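Local coordinates for protein mirolysin (Tannerella forsythia, PDB 6R7V) that probably cleaves peptide bonds as a pappalysin-family zinc metallopeptidase, captured here as the proenzyme held latent by a cysteine switch, at residues A[45-50]-A[299-304]; A[73-78]-A[100-105]. The protein carries 1 engineered substitution. All coordinates share one frame; numbering follows the deposited sequence.

How the interactions relate
Both contacts work on parallel neighbours, strands 45-55 and 101-105, each at the strand edge facing away from the other. Interaction 1 is almost wholly buried but further from the chain's centre: a helical turn near the C-terminus, 299-302, and the start of the next helix pack on strand 45-55. Interaction 2 is partly buried and closer to that centre, the Phe-78 side chain about 12 Å from the zinc, and sets helix 64-77 on strand 101-105. Each uses one side-chain amide, Gln-301 or Asn-75, to bind the N-H and C=O of a single strand residue. The packing around it differs: aliphatic carbons and a sulfur in interaction 1, two phenyl rings with aliphatic neighbours in interaction 2.

Interaction 1 of 2, residues A[45-50]-A[299-304]; sequences ILIPVV and EMQIYA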
loop_
_atom_site.group_PDB
_atom_site.type_symbol
_atom_site.label_atom_id
_atom_site.label_comp_id
_atom_site.label_asym_id
_atom_site.label_seq_id
_atom_site.Cartn_x
_atom_site.Cartn_y
_atom_site.Cartn_z
ATOM N N ILE A 45 -10.202 -4.450 -11.830
ATOM C CA ILE A 45 -10.369 -4.963 -10.479
ATOM C C ILE A 45 -10.901 -3.810 -9.653
ATOM O O ILE A 45 -10.321 -2.723 -9.695
ATOM C CB ILE A 45 -9.014 -5.498 -9.956
ATOM C CG1 ILE A 45 -8.609 -6.757 -10.735
ATOM C CG2 ILE A 45 -9.076 -5.741 -8.442
ATOM C CD1 ILE A 45 -7.140 -7.161 -10.529
ATOM N N LEU A 46 -12.023 -4.022 -8.953
ATOM C CA LEU A 46 -12.623 -2.976 -8.130
ATOM C C LEU A 46 -12.445 -3.319 -6.655
ATOM O O LEU A 46 -12.791 -4.417 -6.222
ATOM C CB LEU A 46 -14.122 -2.846 -8.484
ATOM C CG LEU A 46 -14.960 -1.887 -7.631
ATOM C CD1 LEU A 46 -14.408 -0.469 -7.663
ATOM C CD2 LEU A 46 -16.411 -1.890 -8.132
ATOM N N ILE A 47 -11.980 -2.340 -5.892
ATOM C CA ILE A 47 -11.741 -2.499 -4.470
ATOM C C ILE A 47 -12.679 -1.611 -3.673
ATOM O O ILE A 47 -12.468 -0.399 -3.664
ATOM C CB ILE A 47 -10.277 -2.116 -4.123
ATOM C CG1 ILE A 47 -9.219 -2.848 -4.977
ATOM C CG2 ILE A 47 -9.997 -2.295 -2.600
ATOM C CD1 ILE A 47 -9.108 -4.223 -4.817
ATOM N N PRO A 48 -13.665 -2.181 -2.938
ATOM C CA PRO A 48 -14.479 -1.370 -1.999
ATOM C C PRO A 48 -13.627 -0.965 -0.819
ATOM O O PRO A 48 -12.895 -1.794 -0.273
ATOM C CB PRO A 48 -15.579 -2.359 -1.535
ATOM C CG PRO A 48 -15.543 -3.510 -2.541
ATOM C CD PRO A 48 -14.064 -3.603 -2.901
ATOM N N VAL A 49 -13.688 0.311 -0.420
ATOM C CA VAL A 49 -12.851 0.828 0.640
ATOM C C VAL A 49 -13.691 1.357 1.777
ATOM O O VAL A 49 -14.693 2.032 1.567
ATOM C CB VAL A 49 -11.952 1.979 0.080
ATOM C CG1 VAL A 49 -11.105 2.637 1.182
ATOM C CG2 VAL A 49 -11.046 1.472 -1.050
ATOM N N VAL A 50 -13.237 1.124 2.996
ATOM C CA VAL A 50 -13.760 1.794 4.173
ATOM C C VAL A 50 -12.590 2.482 4.856
ATOM O O VAL A 50 -11.519 1.881 5.060
ATOM C CB VAL A 50 -14.558 0.868 5.120
ATOM C CG1 VAL A 50 -13.735 -0.344 5.587
ATOM C CG2 VAL A 50 -15.133 1.646 6.306
ATOM N N GLU A 299 -12.362 -13.102 -3.623
ATOM C CA GLU A 299 -13.712 -12.899 -3.071
ATOM C C GLU A 299 -14.103 -11.425 -3.079
ATOM O O GLU A 299 -15.283 -11.095 -3.229
ATOM C CB GLU A 299 -13.833 -13.451 -1.646
ATOM C CG GLU A 299 -15.207 -14.007 -1.324
ATOM C CD GLU A 299 -15.952 -13.303 -0.211
ATOM O OE1 GLU A 299 -15.966 -13.833 0.924
ATOM O OE2 GLU A 299 -16.530 -12.224 -0.472
ATOM N N MET A 300 -13.110 -10.526 -2.950
ATOM C CA MET A 300 -13.390 -9.117 -2.945
ATOM C C MET A 300 -14.049 -8.712 -4.264
ATOM O O MET A 300 -14.805 -7.747 -4.301
ATOM C CB MET A 300 -12.096 -8.337 -2.717
ATOM C CG MET A 300 -12.322 -6.873 -2.589
ATOM S SD MET A 300 -10.827 -6.087 -2.054
ATOM C CE MET A 300 -10.912 -6.404 -0.262
ATOM N N GLN A 301 -13.783 -9.457 -5.343
ATOM C CA GLN A 301 -14.379 -9.096 -6.623
ATOM C C GLN A 301 -15.815 -9.563 -6.785
ATOM O O GLN A 301 -16.520 -9.006 -7.623
ATOM C CB GLN A 301 -13.526 -9.629 -7.777
ATOM C CG GLN A 301 -12.121 -9.020 -7.762
ATOM C CD GLN A 301 -12.172 -7.516 -7.712
ATOM O OE1 GLN A 301 -12.602 -6.860 -8.680
ATOM N NE2 GLN A 301 -11.787 -6.950 -6.559
ATOM N N ILE A 302 -16.249 -10.575 -6.021
ATOM C CA ILE A 302 -17.590 -11.156 -6.188
ATOM C C ILE A 302 -18.683 -10.129 -5.828
ATOM O O ILE A 302 -19.640 -9.953 -6.585
ATOM C CB ILE A 302 -17.749 -12.480 -5.388
ATOM C CG1 ILE A 302 -16.684 -13.552 -5.799
ATOM C CG2 ILE A 302 -19.185 -13.071 -5.539
ATOM C CD1 ILE A 302 -16.629 -14.009 -7.268
ATOM N N TYR A 303 -18.497 -9.408 -4.736
ATOM C CA TYR A 303 -19.521 -8.465 -4.328
ATOM C C TYR A 303 -19.058 -7.006 -4.423
ATOM O O TYR A 303 -19.759 -6.141 -3.907
ATOM C CB TYR A 303 -19.983 -8.801 -2.891
ATOM C CG TYR A 303 -20.331 -10.262 -2.720
ATOM C CD1 TYR A 303 -21.507 -10.786 -3.250
ATOM C CD2 TYR A 303 -19.444 -11.142 -2.102
ATOM C CE1 TYR A 303 -21.809 -12.142 -3.143
ATOM C CE2 TYR A 303 -19.743 -12.501 -1.974
ATOM C CZ TYR A 303 -20.926 -12.997 -2.499
ATOM O OH TYR A 303 -21.211 -14.345 -2.421
ATOM N N ALA A 304 -17.938 -6.699 -5.139
ATOM C CA ALA A 304 -17.465 -5.311 -5.183
ATOM C C ALA A 304 -18.481 -4.323 -5.741
ATOM O O ALA A 304 -18.628 -3.240 -5.174
ATOM C CB ALA A 304 -16.172 -5.197 -5.971
#
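Met-300 is the first residue of 299-304 to meet the strand, against Ile-47 and Pro-48. Its CG runs anti to the backbone N (chi1 -175°), which sends the chain past Pro-48 in the opposite direction, with Met-300 CG 3.7 Å from Pro-48 CD. The sulfur then settles against Ile-47, Met-300 SD lying 3.8 Å from Ile-47 CD1 and almost as near CG2.

Gln-301 makes the polar contact. Bent at chi2 (-53°), its chain crosses Ile-45 at about a right angle and brings its amide to the backbone of Leu-46. Gln-301 OE1 accepts from Leu-46 N at 2.9 Å. Gln-301 NE2 donates to Leu-46 O at 2.7 Å, reaching it from above the carbonyl plane. The methyl CG2 of Ile-45 lies 3.5 Å from Gln-301 NE2.

Further on, Ala-304 turns its methyl toward the strand. Ala-304 CB sits 3.9 Å from Leu-46 CG and touches Pro-48 CG as well, just where the next helix starts.

Backbone bonds of Ile-45 and Ile-47 serve strand 101-105, and Pro-48 bonds to Leu-152. The Gln-301 amide thus stands in for a neighbouring strand at Leu-46, satisfying both backbone groups, with aliphatic packing continuing beside it.

Interaction 2 of 2, residues A[73-78]-A[100-105]; sequences VLNEDF and NIEFKL
Phe-103 offers a face to Leu-74 and an edge to Phe-78. Over the face sits Leu-74 CB, 4.0 Å from the ring centroid in a CH-pi contact, with Leu-74 CD1 further out toward the rim. The edge of Phe-103 points at the face of Phe-78, a T-shaped pair with centroids 5.1 Å apart and planes at 68°. CZ of Phe-103 stands over the centre of the Phe-78 ring, and Phe-103 CE1 comes to 3.6 Å from Phe-78 CG. Asn-75 OD1 also lies near the plane of the Phe-103 ring, at its rim. Phe-78 meets Leu-74 O at its own edge, in plane.

The carboxamide of Asn-75 binds Phe-103 twice through the backbone. Asn-75 OD1 accepts from Phe-103 N at 2.8 Å. Asn-75 ND2 donates to Phe-103 O at 2.9 Å, nearly straight, with the acceptor in the amide plane. One bond at each end of the flat amide fixes its rotation. CG of Asn-75 is anti to its own carbonyl carbon (chi1 -79°), which swings the amide from the flank of the helix to the strand.

Beyond, Phe-78 CB packs 3.5 Å from Ile-101 O, a buried carbonyl oxygen that has no polar partner in the model.

The axes of 73-77 and 101-105 run almost antiparallel, at 170°, and approach to 7.4 Å. Helix 64-77 is the connection in a beta-alpha-beta crossover from strand 45-55 to its parallel neighbour 101-105, and Asn-75 binds the strand edge that does not pair with 45-55. Ile-101 and Phe-103 also pack on Ile-47. Val-209, on helix 203-212 with the zinc ligands His-207 and His-211, touches both Phe-78 and Phe-103, joining this aromatic cluster to the metal-binding helix.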
loop_
_atom_site.group_PDB
_atom_site.type_symbol
_atom_site.label_atom_id
_atom_site.label_comp_id
_atom_site.label_asym_id
_atom_site.label_seq_id
_atom_site.Cartn_x
_atom_site.Cartn_y
_atom_site.Cartn_z
ATOM N N VAL A 73 -6.371 10.017 -5.480
ATOM C CA VAL A 73 -4.960 9.716 -5.732
ATOM C C VAL A 73 -4.765 8.217 -6.005
ATOM O O VAL A 73 -4.033 7.857 -6.941
ATOM C CB VAL A 73 -4.097 10.172 -4.531
ATOM C CG1 VAL A 73 -2.667 9.610 -4.628
ATOM C CG2 VAL A 73 -4.035 11.702 -4.435
ATOM N N LEU A 74 -5.423 7.330 -5.236
ATOM C CA LEU A 74 -5.263 5.902 -5.512
ATOM C C LEU A 74 -5.747 5.558 -6.909
ATOM O O LEU A 74 -5.082 4.829 -7.625
ATOM C CB LEU A 74 -5.993 5.032 -4.492
ATOM C CG LEU A 74 -5.508 5.149 -3.026
ATOM C CD1 LEU A 74 -6.389 4.313 -2.110
ATOM C CD2 LEU A 74 -4.063 4.608 -2.874
ATOM N N ASN A 75 -6.866 6.142 -7.319
ATOM C CA ASN A 75 -7.394 5.882 -8.660
ATOM C C ASN A 75 -6.497 6.453 -9.744
ATOM O O ASN A 75 -6.414 5.848 -10.811
ATOM C CB ASN A 75 -8.804 6.410 -8.783
ATOM C CG ASN A 75 -9.786 5.446 -8.130
ATOM O OD1 ASN A 75 -9.752 4.265 -8.437
ATOM N ND2 ASN A 75 -10.647 5.905 -7.240
ATOM N N GLU A 76 -5.783 7.534 -9.473
ATOM C CA GLU A 76 -4.816 8.039 -10.440
ATOM C C GLU A 76 -3.609 7.137 -10.523
ATOM O O GLU A 76 -3.235 6.671 -11.618
ATOM C CB GLU A 76 -4.318 9.440 -10.036
ATOM C CG GLU A 76 -5.375 10.521 -10.189
ATOM C CD GLU A 76 -4.907 11.909 -9.775
ATOM O OE1 GLU A 76 -3.704 12.101 -9.485
ATOM O OE2 GLU A 76 -5.770 12.811 -9.721
ATOM N N ASP A 77 -2.996 6.828 -9.355
ATOM C CA ASP A 77 -1.732 6.085 -9.391
ATOM C C ASP A 77 -1.883 4.659 -9.873
ATOM O O ASP A 77 -0.950 4.158 -10.528
ATOM C CB ASP A 77 -1.106 6.121 -7.997
ATOM C CG ASP A 77 -0.695 7.532 -7.545
ATOM O OD1 ASP A 77 -0.702 8.462 -8.396
ATOM O OD2 ASP A 77 -0.324 7.694 -6.363
ATOM N N PHE A 78 -2.998 4.003 -9.556
ATOM C CA PHE A 78 -3.236 2.615 -9.973
ATOM C C PHE A 78 -3.862 2.496 -11.367
ATOM O O PHE A 78 -4.185 1.382 -11.808
ATOM C CB PHE A 78 -4.105 1.911 -8.920
ATOM C CG PHE A 78 -3.339 1.518 -7.684
ATOM C CD1 PHE A 78 -3.114 2.438 -6.657
ATOM C CD2 PHE A 78 -2.780 0.248 -7.564
ATOM C CE1 PHE A 78 -2.322 2.096 -5.552
ATOM C CE2 PHE A 78 -2.021 -0.103 -6.422
ATOM C CZ PHE A 78 -1.819 0.819 -5.422
ATOM N N ASN A 100 -4.834 -0.979 -13.631
ATOM C CA ASN A 100 -6.231 -1.248 -13.959
ATOM C C ASN A 100 -6.970 -1.782 -12.716
ATOM O O ASN A 100 -7.742 -2.759 -12.751
ATOM C CB ASN A 100 -6.343 -2.170 -15.175
ATOM C CG ASN A 100 -7.756 -2.375 -15.684
ATOM O OD1 ASN A 100 -8.637 -1.533 -15.485
ATOM N ND2 ASN A 100 -7.988 -3.510 -16.320
ATOM N N ILE A 101 -6.702 -1.112 -11.582
ATOM C CA ILE A 101 -7.354 -1.343 -10.305
ATOM C C ILE A 101 -8.019 -0.027 -9.922
ATOM O O ILE A 101 -7.357 1.018 -9.913
ATOM C CB ILE A 101 -6.323 -1.811 -9.238
ATOM C CG1 ILE A 101 -5.699 -3.151 -9.628
ATOM C CG2 ILE A 101 -6.998 -1.925 -7.861
ATOM C CD1 ILE A 101 -4.523 -3.627 -8.697
ATOM N N GLU A 102 -9.310 -0.097 -9.579
ATOM C CA GLU A 102 -10.133 1.024 -9.112
ATOM C C GLU A 102 -10.465 0.897 -7.650
ATOM O O GLU A 102 -10.678 -0.218 -7.177
ATOM C CB GLU A 102 -11.498 1.029 -9.838
ATOM C CG GLU A 102 -11.547 1.521 -11.249
ATOM C CD GLU A 102 -12.908 1.294 -11.889
ATOM O OE1 GLU A 102 -13.865 0.856 -11.211
ATOM O OE2 GLU A 102 -12.982 1.481 -13.110
ATOM N N PHE A 103 -10.684 2.029 -6.986
ATOM C CA PHE A 103 -11.025 2.095 -5.570
ATOM C C PHE A 103 -12.270 2.909 -5.424
ATOM O O PHE A 103 -12.399 3.955 -6.062
ATOM C CB PHE A 103 -9.891 2.741 -4.764
ATOM C CG PHE A 103 -8.589 1.984 -4.826
ATOM C CD1 PHE A 103 -7.721 2.144 -5.906
ATOM C CD2 PHE A 103 -8.243 1.080 -3.825
ATOM C CE1 PHE A 103 -6.519 1.438 -5.967
ATOM C CE2 PHE A 103 -7.057 0.341 -3.908
ATOM C CZ PHE A 103 -6.194 0.532 -4.981
ATOM N N LYS A 104 -13.227 2.417 -4.629
ATOM C CA LYS A 104 -14.440 3.196 -4.385
ATOM C C LYS A 104 -14.814 3.069 -2.944
ATOM O O LYS A 104 -14.812 1.959 -2.400
ATOM C CB LYS A 104 -15.631 2.739 -5.252
ATOM C CG LYS A 104 -15.511 2.988 -6.742
ATOM C CD LYS A 104 -16.788 2.516 -7.465
ATOM C CE LYS A 104 -16.517 2.373 -8.934
ATOM N NZ LYS A 104 -17.738 2.022 -9.697
ATOM N N LEU A 105 -15.243 4.181 -2.331
ATOM C CA LEU A 105 -15.714 4.077 -0.968
ATOM C C LEU A 105 -16.986 3.231 -0.921
ATOM O O LEU A 105 -17.874 3.381 -1.771
ATOM C CB LEU A 105 -16.015 5.466 -0.410
ATOM C CG LEU A 105 -14.782 6.353 -0.142
ATOM C CD1 LEU A 105 -15.232 7.787 0.231
ATOM C CD2 LEU A 105 -13.956 5.793 1.038
#